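Local coordinates for protein 6'''-hydroxyparomomycin C oxidase (Microbacterium trichothecenolyticum, PDB 7DVE) that uses FAD to oxidise the C3 hydroxyl of the sugar in C-glycosides such as isoorientin and mangiferin, passing the electrons to oxygen, at residues Leu100-Leu112 with Met395-Arg407. Residues are numbered along the deposited sequence; the frame is centred on the assembly and turned at random.
Sequences LESGYQADGEDGL and MPAMQLHYTLSDR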
loop_
_atom_site.group_PDB
_atom_site.type_symbol
_atom_site.label_atom_id
_atom_site.label_comp_id
_atom_site.label_asym_id
_atom_site.label_seq_id
_atom_site.Cartn_x
_atom_site.Cartn_y
_atom_site.Cartn_z
ATOM N N LEU A 100 -4.051 -1.609 -16.042
ATOM C CA LEU A 100 -4.589 -2.663 -16.889
ATOM C C LEU A 100 -4.726 -2.147 -18.316
ATOM O O LEU A 100 -5.093 -0.987 -18.543
ATOM C CB LEU A 100 -5.947 -3.130 -16.372
ATOM C CG LEU A 100 -5.951 -3.993 -15.106
ATOM C CD1 LEU A 100 -7.380 -4.368 -14.725
ATOM C CD2 LEU A 100 -5.119 -5.236 -15.346
ATOM N N GLU A 101 -4.417 -3.008 -19.285
ATOM C CA GLU A 101 -4.637 -2.641 -20.673
ATOM C C GLU A 101 -6.096 -2.797 -21.085
ATOM O O GLU A 101 -6.568 -2.076 -21.979
ATOM C CB GLU A 101 -3.732 -3.471 -21.577
ATOM C CG GLU A 101 -2.580 -2.658 -22.127
ATOM C CD GLU A 101 -1.395 -3.504 -22.544
ATOM O OE1 GLU A 101 -0.795 -4.176 -21.666
ATOM O OE2 GLU A 101 -1.074 -3.493 -23.752
ATOM N N SER A 102 -6.806 -3.740 -20.471
ATOM C CA SER A 102 -8.239 -3.927 -20.684
ATOM C C SER A 102 -8.802 -4.645 -19.460
ATOM O O SER A 102 -8.066 -5.002 -18.536
ATOM C CB SER A 102 -8.510 -4.710 -21.969
ATOM O OG SER A 102 -7.581 -5.772 -22.106
ATOM N N GLY A 103 -10.113 -4.867 -19.458
ATOM C CA GLY A 103 -10.721 -5.528 -18.319
ATOM C C GLY A 103 -10.895 -4.671 -17.093
ATOM O O GLY A 103 -11.263 -5.187 -16.042
ATOM N N TYR A 104 -10.631 -3.374 -17.181
ATOM C CA TYR A 104 -10.779 -2.523 -16.013
ATOM C C TYR A 104 -12.218 -2.061 -15.794
ATOM O O TYR A 104 -12.515 -1.493 -14.740
ATOM C CB TYR A 104 -9.823 -1.325 -16.134
ATOM C CG TYR A 104 -9.956 -0.540 -17.423
ATOM C CD1 TYR A 104 -10.955 0.402 -17.563
ATOM C CD2 TYR A 104 -9.089 -0.742 -18.495
ATOM C CE1 TYR A 104 -11.094 1.135 -18.713
ATOM C CE2 TYR A 104 -9.229 -0.018 -19.675
ATOM C CZ TYR A 104 -10.247 0.926 -19.769
ATOM O OH TYR A 104 -10.444 1.681 -20.902
ATOM N N GLN A 105 -13.121 -2.302 -16.745
ATOM C CA GLN A 105 -14.495 -1.834 -16.627
ATOM C C GLN A 105 -15.390 -2.703 -17.494
ATOM O O GLN A 105 -15.055 -2.989 -18.651
ATOM C CB GLN A 105 -14.634 -0.369 -17.038
ATOM C CG GLN A 105 -16.089 0.050 -17.186
ATOM C CD GLN A 105 -16.267 1.395 -17.881
ATOM O OE1 GLN A 105 -15.531 2.361 -17.623
ATOM N NE2 GLN A 105 -17.256 1.462 -18.760
ATOM N N ALA A 106 -16.518 -3.126 -16.926
ATOM C CA ALA A 106 -17.519 -3.919 -17.609
ATOM C C ALA A 106 -18.634 -3.009 -18.097
ATOM O O ALA A 106 -18.784 -1.887 -17.617
ATOM C CB ALA A 106 -18.079 -5.000 -16.674
ATOM N N ASP A 107 -19.413 -3.515 -19.064
ATOM C CA ASP A 107 -20.547 -2.796 -19.636
ATOM C C ASP A 107 -21.444 -2.219 -18.557
ATOM O O ASP A 107 -22.023 -2.962 -17.757
ATOM C CB ASP A 107 -21.391 -3.730 -20.527
ATOM C CG ASP A 107 -20.626 -4.293 -21.716
ATOM O OD1 ASP A 107 -19.455 -3.911 -21.890
ATOM O OD2 ASP A 107 -21.213 -5.116 -22.486
ATOM N N GLY A 108 -21.633 -0.905 -18.588
ATOM C CA GLY A 108 -22.613 -0.289 -17.720
ATOM C C GLY A 108 -22.152 -0.075 -16.294
ATOM O O GLY A 108 -22.958 0.356 -15.463
ATOM N N GLU A 109 -20.886 -0.341 -15.992
ATOM C CA GLU A 109 -20.322 -0.262 -14.649
ATOM C C GLU A 109 -19.331 0.885 -14.560
ATOM O O GLU A 109 -18.768 1.322 -15.566
ATOM C CB GLU A 109 -19.627 -1.578 -14.278
ATOM C CG GLU A 109 -20.601 -2.750 -14.221
ATOM C CD GLU A 109 -19.993 -4.020 -13.658
ATOM O OE1 GLU A 109 -18.816 -3.974 -13.262
ATOM O OE2 GLU A 109 -20.706 -5.056 -13.585
ATOM N N ASP A 110 -19.106 1.363 -13.330
ATOM C CA ASP A 110 -18.079 2.378 -13.107
ATOM C C ASP A 110 -16.689 1.840 -13.406
ATOM O O ASP A 110 -15.837 2.568 -13.936
ATOM C CB ASP A 110 -18.148 2.899 -11.672
ATOM C CG ASP A 110 -19.515 3.448 -11.332
ATOM O OD1 ASP A 110 -19.803 4.603 -11.707
ATOM O OD2 ASP A 110 -20.316 2.722 -10.697
ATOM N N GLY A 111 -16.436 0.577 -13.062
ATOM C CA GLY A 111 -15.097 -0.004 -13.108
ATOM C C GLY A 111 -14.095 0.738 -12.233
ATOM O O GLY A 111 -14.423 1.609 -11.425
ATOM N N LEU A 112 -12.828 0.357 -12.428
ATOM C CA LEU A 112 -11.676 0.997 -11.798
ATOM C C LEU A 112 -10.706 1.402 -12.903
ATOM O O LEU A 112 -9.669 0.753 -13.102
ATOM C CB LEU A 112 -11.013 0.057 -10.795
ATOM C CG LEU A 112 -11.821 -0.314 -9.541
ATOM C CD1 LEU A 112 -11.064 -1.367 -8.731
ATOM C CD2 LEU A 112 -12.044 0.930 -8.687
ATOM N N MET A 395 -0.340 -14.902 -16.798
ATOM C CA MET A 395 -1.237 -15.100 -15.673
ATOM C C MET A 395 -2.658 -14.802 -16.115
ATOM O O MET A 395 -2.860 -14.001 -17.031
ATOM C CB MET A 395 -0.838 -14.183 -14.515
ATOM C CG MET A 395 0.447 -14.586 -13.789
ATOM S SD MET A 395 0.639 -16.355 -13.455
ATOM C CE MET A 395 -0.267 -16.521 -11.920
ATOM N N PRO A 396 -3.655 -15.447 -15.510
ATOM C CA PRO A 396 -5.027 -15.312 -16.024
ATOM C C PRO A 396 -5.479 -13.864 -15.999
ATOM O O PRO A 396 -5.334 -13.167 -14.987
ATOM C CB PRO A 396 -5.864 -16.191 -15.090
ATOM C CG PRO A 396 -4.912 -17.049 -14.354
ATOM C CD PRO A 396 -3.507 -16.571 -14.572
ATOM N N ALA A 397 -5.996 -13.402 -17.139
ATOM C CA ALA A 397 -6.323 -11.995 -17.293
ATOM C C ALA A 397 -7.480 -11.616 -16.381
ATOM O O ALA A 397 -8.372 -12.420 -16.114
ATOM C CB ALA A 397 -6.653 -11.666 -18.749
ATOM N N MET A 398 -7.439 -10.380 -15.880
ATOM C CA MET A 398 -8.427 -9.840 -14.955
ATOM C C MET A 398 -9.538 -9.093 -15.672
ATOM O O MET A 398 -9.321 -8.403 -16.674
ATOM C CB MET A 398 -7.804 -8.888 -13.918
ATOM C CG MET A 398 -6.415 -9.213 -13.427
ATOM S SD MET A 398 -5.770 -7.881 -12.384
ATOM C CE MET A 398 -4.663 -8.836 -11.330
ATOM N N GLN A 399 -10.735 -9.235 -15.118
ATOM C CA GLN A 399 -11.885 -8.408 -15.433
ATOM C C GLN A 399 -12.334 -7.804 -14.114
ATOM O O GLN A 399 -12.463 -8.517 -13.113
ATOM C CB GLN A 399 -13.016 -9.214 -16.095
ATOM C CG GLN A 399 -14.296 -8.424 -16.242
ATOM C CD GLN A 399 -14.137 -7.264 -17.220
ATOM O OE1 GLN A 399 -13.548 -7.436 -18.295
ATOM N NE2 GLN A 399 -14.653 -6.078 -16.856
ATOM N N LEU A 400 -12.495 -6.491 -14.092
ATOM C CA LEU A 400 -12.844 -5.762 -12.884
ATOM C C LEU A 400 -14.327 -5.423 -12.930
ATOM O O LEU A 400 -14.817 -4.885 -13.932
ATOM C CB LEU A 400 -11.999 -4.492 -12.748
ATOM C CG LEU A 400 -10.508 -4.630 -12.373
ATOM C CD1 LEU A 400 -9.902 -3.269 -12.007
ATOM C CD2 LEU A 400 -10.291 -5.640 -11.258
ATOM N N HIS A 401 -15.043 -5.756 -11.855
ATOM C CA HIS A 401 -16.457 -5.434 -11.706
ATOM C C HIS A 401 -16.590 -4.456 -10.546
ATOM O O HIS A 401 -16.212 -4.778 -9.416
ATOM C CB HIS A 401 -17.292 -6.688 -11.441
ATOM C CG HIS A 401 -17.356 -7.648 -12.592
ATOM N ND1 HIS A 401 -18.327 -7.570 -13.567
ATOM C CD2 HIS A 401 -16.621 -8.748 -12.883
ATOM C CE1 HIS A 401 -18.166 -8.557 -14.430
ATOM N NE2 HIS A 401 -17.138 -9.287 -14.039
ATOM N N TYR A 402 -17.153 -3.282 -10.812
ATOM C CA TYR A 402 -17.131 -2.239 -9.799
ATOM C C TYR A 402 -18.244 -1.241 -10.062
ATOM O O TYR A 402 -18.324 -0.657 -11.149
ATOM C CB TYR A 402 -15.793 -1.538 -9.789
ATOM C CG TYR A 402 -15.453 -0.871 -8.485
ATOM C CD1 TYR A 402 -15.038 -1.620 -7.380
ATOM C CD2 TYR A 402 -15.537 0.512 -8.354
ATOM C CE1 TYR A 402 -14.715 -1.001 -6.188
ATOM C CE2 TYR A 402 -15.230 1.131 -7.168
ATOM C CZ TYR A 402 -14.809 0.378 -6.089
ATOM O OH TYR A 402 -14.490 1.016 -4.906
ATOM N N THR A 403 -19.080 -1.032 -9.056
ATOM C CA THR A 403 -20.215 -0.135 -9.148
ATOM C C THR A 403 -20.235 0.759 -7.913
ATOM O O THR A 403 -19.949 0.313 -6.800
ATOM C CB THR A 403 -21.551 -0.922 -9.304
ATOM O OG1 THR A 403 -21.689 -1.924 -8.265
ATOM C CG2 THR A 403 -21.607 -1.604 -10.673
ATOM N N LEU A 404 -20.527 2.034 -8.140
ATOM C CA LEU A 404 -20.817 2.984 -7.081
ATOM C C LEU A 404 -22.293 2.888 -6.721
ATOM O O LEU A 404 -23.158 3.054 -7.586
ATOM C CB LEU A 404 -20.469 4.399 -7.542
ATOM C CG LEU A 404 -18.984 4.696 -7.811
ATOM C CD1 LEU A 404 -18.693 6.194 -7.838
ATOM C CD2 LEU A 404 -18.096 3.988 -6.812
ATOM N N SER A 405 -22.585 2.611 -5.453
ATOM C CA SER A 405 -23.962 2.680 -4.994
ATOM C C SER A 405 -24.333 4.136 -4.709
ATOM O O SER A 405 -23.483 5.035 -4.712
ATOM C CB SER A 405 -24.161 1.809 -3.750
ATOM O OG SER A 405 -23.569 2.412 -2.610
ATOM N N ASP A 406 -25.629 4.364 -4.468
ATOM C CA ASP A 406 -26.107 5.693 -4.103
ATOM C C ASP A 406 -25.463 6.192 -2.818
ATOM O O ASP A 406 -25.236 7.402 -2.655
ATOM C CB ASP A 406 -27.612 5.654 -3.946
ATOM C CG ASP A 406 -28.276 4.879 -5.061
ATOM O OD1 ASP A 406 -28.069 3.634 -5.096
ATOM O OD2 ASP A 406 -28.978 5.493 -5.894
ATOM N N ARG A 407 -25.147 5.280 -1.895
ATOM C CA ARG A 407 -24.441 5.688 -0.689
ATOM C C ARG A 407 -23.039 6.167 -1.032
ATOM O O ARG A 407 -22.542 7.130 -0.432
ATOM C CB ARG A 407 -24.429 4.534 0.331
ATOM C CG ARG A 407 -25.843 4.065 0.745
ATOM C CD ARG A 407 -25.902 3.249 2.073
ATOM N NE ARG A 407 -25.140 2.003 2.017
ATOM C CZ ARG A 407 -25.038 1.114 3.003
ATOM N NH1 ARG A 407 -25.686 1.271 4.156
ATOM N NH2 ARG A 407 -24.266 0.040 2.831
HETATM O O HOH W 1 -16.469 -2.905 -14.063
#
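E109 reaches across to H401 and Y402, where the 100-112 loop of this GMC oxidoreductase runs along one edge of strand 396-401, whose other edge pairs antiparallel with strand 382-386. The E109 side chain leaves a type II beta turn, A106 to E109. Its CB lies 3.5 Å from Y402 O, and its CG packs on T403 CG2. CD lies 3.9 Å from H401 ND1. With CG anti to the carbonyl carbon (chi1 -63°) and the chain extended beyond it, the carboxylate reaches the backbone at the end of the strand. OE1 accepts from Y402 N at 3.0 Å, the N-H coming from above the carboxylate plane. OE1 also takes a bond from a water that donates to L400 O and accepts from A106 N. OE2 meets the H401 ring at its edge, in plane, through a weak bond from ND1. Replacing E109 by alanine is likely to cost Y402 N its carboxylate acceptor and to hold the bridging water less firmly. D110 OD2 accepts from L404 N at 2.7 Å. Within the strand, L400 N donates to G103 O at 2.6 Å. L112 CD2 sits over one face of the Y402 ring, 3.6 Å from its centroid, a CH-pi contact, while Y402 OH bonds to D297 N.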